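Local coordinates for subtilisin-like protein (Prochloron didemni, PDB 4H6V) that is the subtilisin-like protease of patellamide maturation, probably acting as a serine endopeptidase on the precursor peptide, at residues D26-I31 / P90-D95. Residues are numbered along the deposited sequence; the frame is centred on the assembly and turned at random.
Sequences DGPVDI and PIFSDD
P90 and D26 face each other as a parallel bridge at the ends of strands 85-90 and 21-26, their CA atoms 5.7 Å apart and their side chains diverging. A proline suits this last strand position because its missing N-H costs no bond to D26: the next residue supplies the donor. That donor is I91, whose N lies 3.3 Å from D26 O; the bond is fairly straight, with an N-H...O angle of 159°, and the donor stands 33° off the carbonyl plane. The branched side chain of I91, well suited to a buried place, brings CG1 to 3.7 Å from D26 N and also touches I99.

With CG set between its backbone N and carbonyl carbon (chi1 63°), the F92 ring swings back against G27 and P28. CE1 approaches obliquely, 3.4 Å from both G27 C and P28 N, while CD1 turns the ring edge to D26 O. Glycine suits position 27 because a CB there would run into P28 CD, and P28 adds a rigid apolar CD 3.8 Å from F92 CE1. An alanine in place of F92 would probably leave a gap beside the G27-P28 backbone where CE1 had packed. D95 suits its exposed place with a carboxylate, yet its CB still packs 3.8 Å from P28 CG, the side chains crossing at about a right angle.

The D26 side chain leaves its backbone away from 90-95, while its carbonyl stays in the contact. Its OD1 accepts the N-H of G27 through the anti lone pair, and OD2 is hydrogen-bonded to S59 OG. In this subtilase-family domain of a longer protein, the two strands are neighbours in the parallel sheet, and their ends place the contact beside D26, predicted to form a subtilisin-type catalytic triad with H61 and S221.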
ATOM      1  N   ASP A  26       7.052  -4.783  -6.610  1.00 20.33           N
ATOM      2  CA  ASP A  26       7.005  -6.134  -6.068  1.00 21.48           C
ATOM      3  C   ASP A  26       7.757  -7.125  -6.939  1.00 21.89           C
ATOM      4  O   ASP A  26       8.392  -6.745  -7.930  1.00 22.34           O
ATOM      5  CB  ASP A  26       5.539  -6.588  -5.924  1.00 21.20           C
ATOM      6  CG  ASP A  26       5.298  -7.390  -4.648  1.00 21.96           C
ATOM      7  OD1 ASP A  26       6.174  -8.204  -4.287  1.00 24.65           O
ATOM      8  OD2 ASP A  26       4.235  -7.217  -4.013  1.00 21.56           O
ATOM      9  N   GLY A  27       7.677  -8.396  -6.554  1.00 22.72           N
ATOM     10  CA  GLY A  27       8.105  -9.495  -7.403  1.00 23.71           C
ATOM     11  C   GLY A  27       7.193  -9.679  -8.604  1.00 24.61           C
ATOM     12  O   GLY A  27       6.403  -8.789  -8.928  1.00 24.86           O
ATOM     13  N   PRO A  28       7.293 -10.844  -9.267  1.00 25.24           N
ATOM     14  CA  PRO A  28       6.520 -11.180 -10.462  1.00 25.08           C
ATOM     15  C   PRO A  28       5.016 -10.956 -10.264  1.00 24.89           C
ATOM     16  O   PRO A  28       4.487 -11.238  -9.190  1.00 24.32           O
ATOM     17  CB  PRO A  28       6.822 -12.669 -10.660  1.00 25.84           C
ATOM     18  CG  PRO A  28       8.153 -12.857 -10.035  1.00 26.03           C
ATOM     19  CD  PRO A  28       8.148 -11.969  -8.838  1.00 24.98           C
ATOM     20  N   VAL A  29       4.362 -10.421 -11.294  1.00 24.91           N
ATOM     21  CA  VAL A  29       2.899 -10.253 -11.320  1.00 24.86           C
ATOM     22  C   VAL A  29       2.362 -10.966 -12.568  1.00 25.06           C
ATOM     23  O   VAL A  29       2.828 -10.694 -13.681  1.00 25.85           O
ATOM     24  CB  VAL A  29       2.506  -8.745 -11.343  1.00 24.84           C
ATOM     25  CG1 VAL A  29       0.999  -8.563 -11.579  1.00 24.02           C
ATOM     26  CG2 VAL A  29       2.944  -8.036 -10.054  1.00 24.50           C
ATOM     27  N   ASP A  30       1.406 -11.880 -12.384  1.00 25.13           N
ATOM     28  CA  ASP A  30       0.780 -12.616 -13.492  1.00 25.19           C
ATOM     29  C   ASP A  30      -0.317 -11.748 -14.139  1.00 24.97           C
ATOM     30  O   ASP A  30      -1.493 -11.887 -13.808  1.00 24.37           O
ATOM     31  CB  ASP A  30       0.215 -13.967 -12.991  1.00 25.60           C
ATOM     32  CG  ASP A  30      -0.407 -14.829 -14.109  1.00 26.61           C
ATOM     33  OD1 ASP A  30      -0.264 -14.498 -15.302  1.00 28.98           O
ATOM     34  OD2 ASP A  30      -1.050 -15.856 -13.781  1.00 28.75           O
ATOM     35  N   ILE A  31       0.090 -10.856 -15.048  1.00 25.34           N
ATOM     36  CA  ILE A  31      -0.827  -9.937 -15.750  1.00 25.77           C
ATOM     37  C   ILE A  31      -1.847 -10.654 -16.641  1.00 24.76           C
ATOM     38  O   ILE A  31      -2.873 -10.062 -17.027  1.00 24.39           O
ATOM     39  CB  ILE A  31      -0.038  -8.873 -16.594  1.00 26.55           C
ATOM     40  CG1 ILE A  31       0.935  -8.091 -15.717  1.00 27.79           C
ATOM     41  CG2 ILE A  31      -0.978  -7.901 -17.299  1.00 28.85           C
ATOM     42  CD1 ILE A  31       0.298  -7.075 -14.844  1.00 30.43           C
ATOM     43  N   PRO A  90       8.928  -3.968 -11.551  1.00 27.15           N
ATOM     44  CA  PRO A  90       9.692  -5.061 -10.950  1.00 28.09           C
ATOM     45  C   PRO A  90      10.825  -4.500 -10.099  1.00 28.86           C
ATOM     46  O   PRO A  90      11.510  -3.558 -10.517  1.00 29.28           O
ATOM     47  CB  PRO A  90      10.251  -5.827 -12.158  1.00 28.23           C
ATOM     48  CG  PRO A  90      10.135  -4.884 -13.344  1.00 28.28           C
ATOM     49  CD  PRO A  90       9.372  -3.649 -12.921  1.00 27.44           C
ATOM     50  N   ILE A  91      10.991  -5.047  -8.900  1.00 29.45           N
ATOM     51  CA  ILE A  91      12.083  -4.637  -8.014  1.00 30.45           C
ATOM     52  C   ILE A  91      13.245  -5.643  -8.087  1.00 30.99           C
ATOM     53  O   ILE A  91      14.210  -5.561  -7.322  1.00 30.49           O
ATOM     54  CB  ILE A  91      11.579  -4.438  -6.556  1.00 30.55           C
ATOM     55  CG1 ILE A  91      10.487  -3.369  -6.517  1.00 31.60           C
ATOM     56  CG2 ILE A  91      12.699  -3.990  -5.642  1.00 31.86           C
ATOM     57  CD1 ILE A  91      10.908  -2.043  -7.120  1.00 32.19           C
ATOM     58  N   PHE A  92      13.147  -6.572  -9.037  1.00 31.79           N
ATOM     59  CA  PHE A  92      14.110  -7.660  -9.187  1.00 32.72           C
ATOM     60  C   PHE A  92      14.677  -7.727 -10.596  1.00 33.72           C
ATOM     61  O   PHE A  92      14.101  -7.177 -11.533  1.00 33.89           O
ATOM     62  CB  PHE A  92      13.434  -9.001  -8.872  1.00 32.48           C
ATOM     63  CG  PHE A  92      12.312  -9.348  -9.814  1.00 32.59           C
ATOM     64  CD1 PHE A  92      11.040  -8.810  -9.632  1.00 32.61           C
ATOM     65  CD2 PHE A  92      12.529 -10.208 -10.886  1.00 33.17           C
ATOM     66  CE1 PHE A  92      10.005  -9.129 -10.506  1.00 32.99           C
ATOM     67  CE2 PHE A  92      11.498 -10.532 -11.764  1.00 33.33           C
ATOM     68  CZ  PHE A  92      10.233  -9.989 -11.570  1.00 32.47           C
ATOM     69  N   SER A  93      15.806  -8.419 -10.726  1.00 34.88           N
ATOM     70  CA  SER A  93      16.342  -8.821 -12.018  1.00 36.21           C
ATOM     71  C   SER A  93      16.199 -10.335 -12.152  1.00 36.50           C
ATOM     72  O   SER A  93      15.831 -10.854 -13.209  1.00 37.01           O
ATOM     73  CB  SER A  93      17.806  -8.399 -12.142  1.00 36.34           C
ATOM     74  OG  SER A  93      18.201  -8.393 -13.500  1.00 38.72           O
ATOM     75  N   ASP A  94      16.490 -11.034 -11.058  1.00 37.00           N
ATOM     76  CA  ASP A  94      16.263 -12.470 -10.936  1.00 37.29           C
ATOM     77  C   ASP A  94      15.371 -12.624  -9.710  1.00 37.31           C
ATOM     78  O   ASP A  94      15.749 -12.207  -8.612  1.00 37.21           O
ATOM     79  CB  ASP A  94      17.605 -13.189 -10.738  1.00 37.35           C
ATOM     80  CG  ASP A  94      17.489 -14.707 -10.783  1.00 38.30           C
ATOM     81  OD1 ASP A  94      16.496 -15.274 -10.268  1.00 38.31           O
ATOM     82  OD2 ASP A  94      18.420 -15.341 -11.326  1.00 39.99           O
ATOM     83  N   ASP A  95      14.182 -13.202  -9.894  1.00 37.62           N
ATOM     84  CA  ASP A  95      13.192 -13.283  -8.808  1.00 38.10           C
ATOM     85  C   ASP A  95      13.603 -14.200  -7.646  1.00 38.05           C
ATOM     86  O   ASP A  95      12.939 -14.218  -6.604  1.00 37.95           O
ATOM     87  CB  ASP A  95      11.805 -13.680  -9.342  1.00 38.42           C
ATOM     88  CG  ASP A  95      11.765 -15.099  -9.899  1.00 39.77           C
ATOM     89  OD1 ASP A  95      12.806 -15.569 -10.396  1.00 42.14           O
ATOM     90  OD2 ASP A  95      10.692 -15.741  -9.851  1.00 41.97           O
TER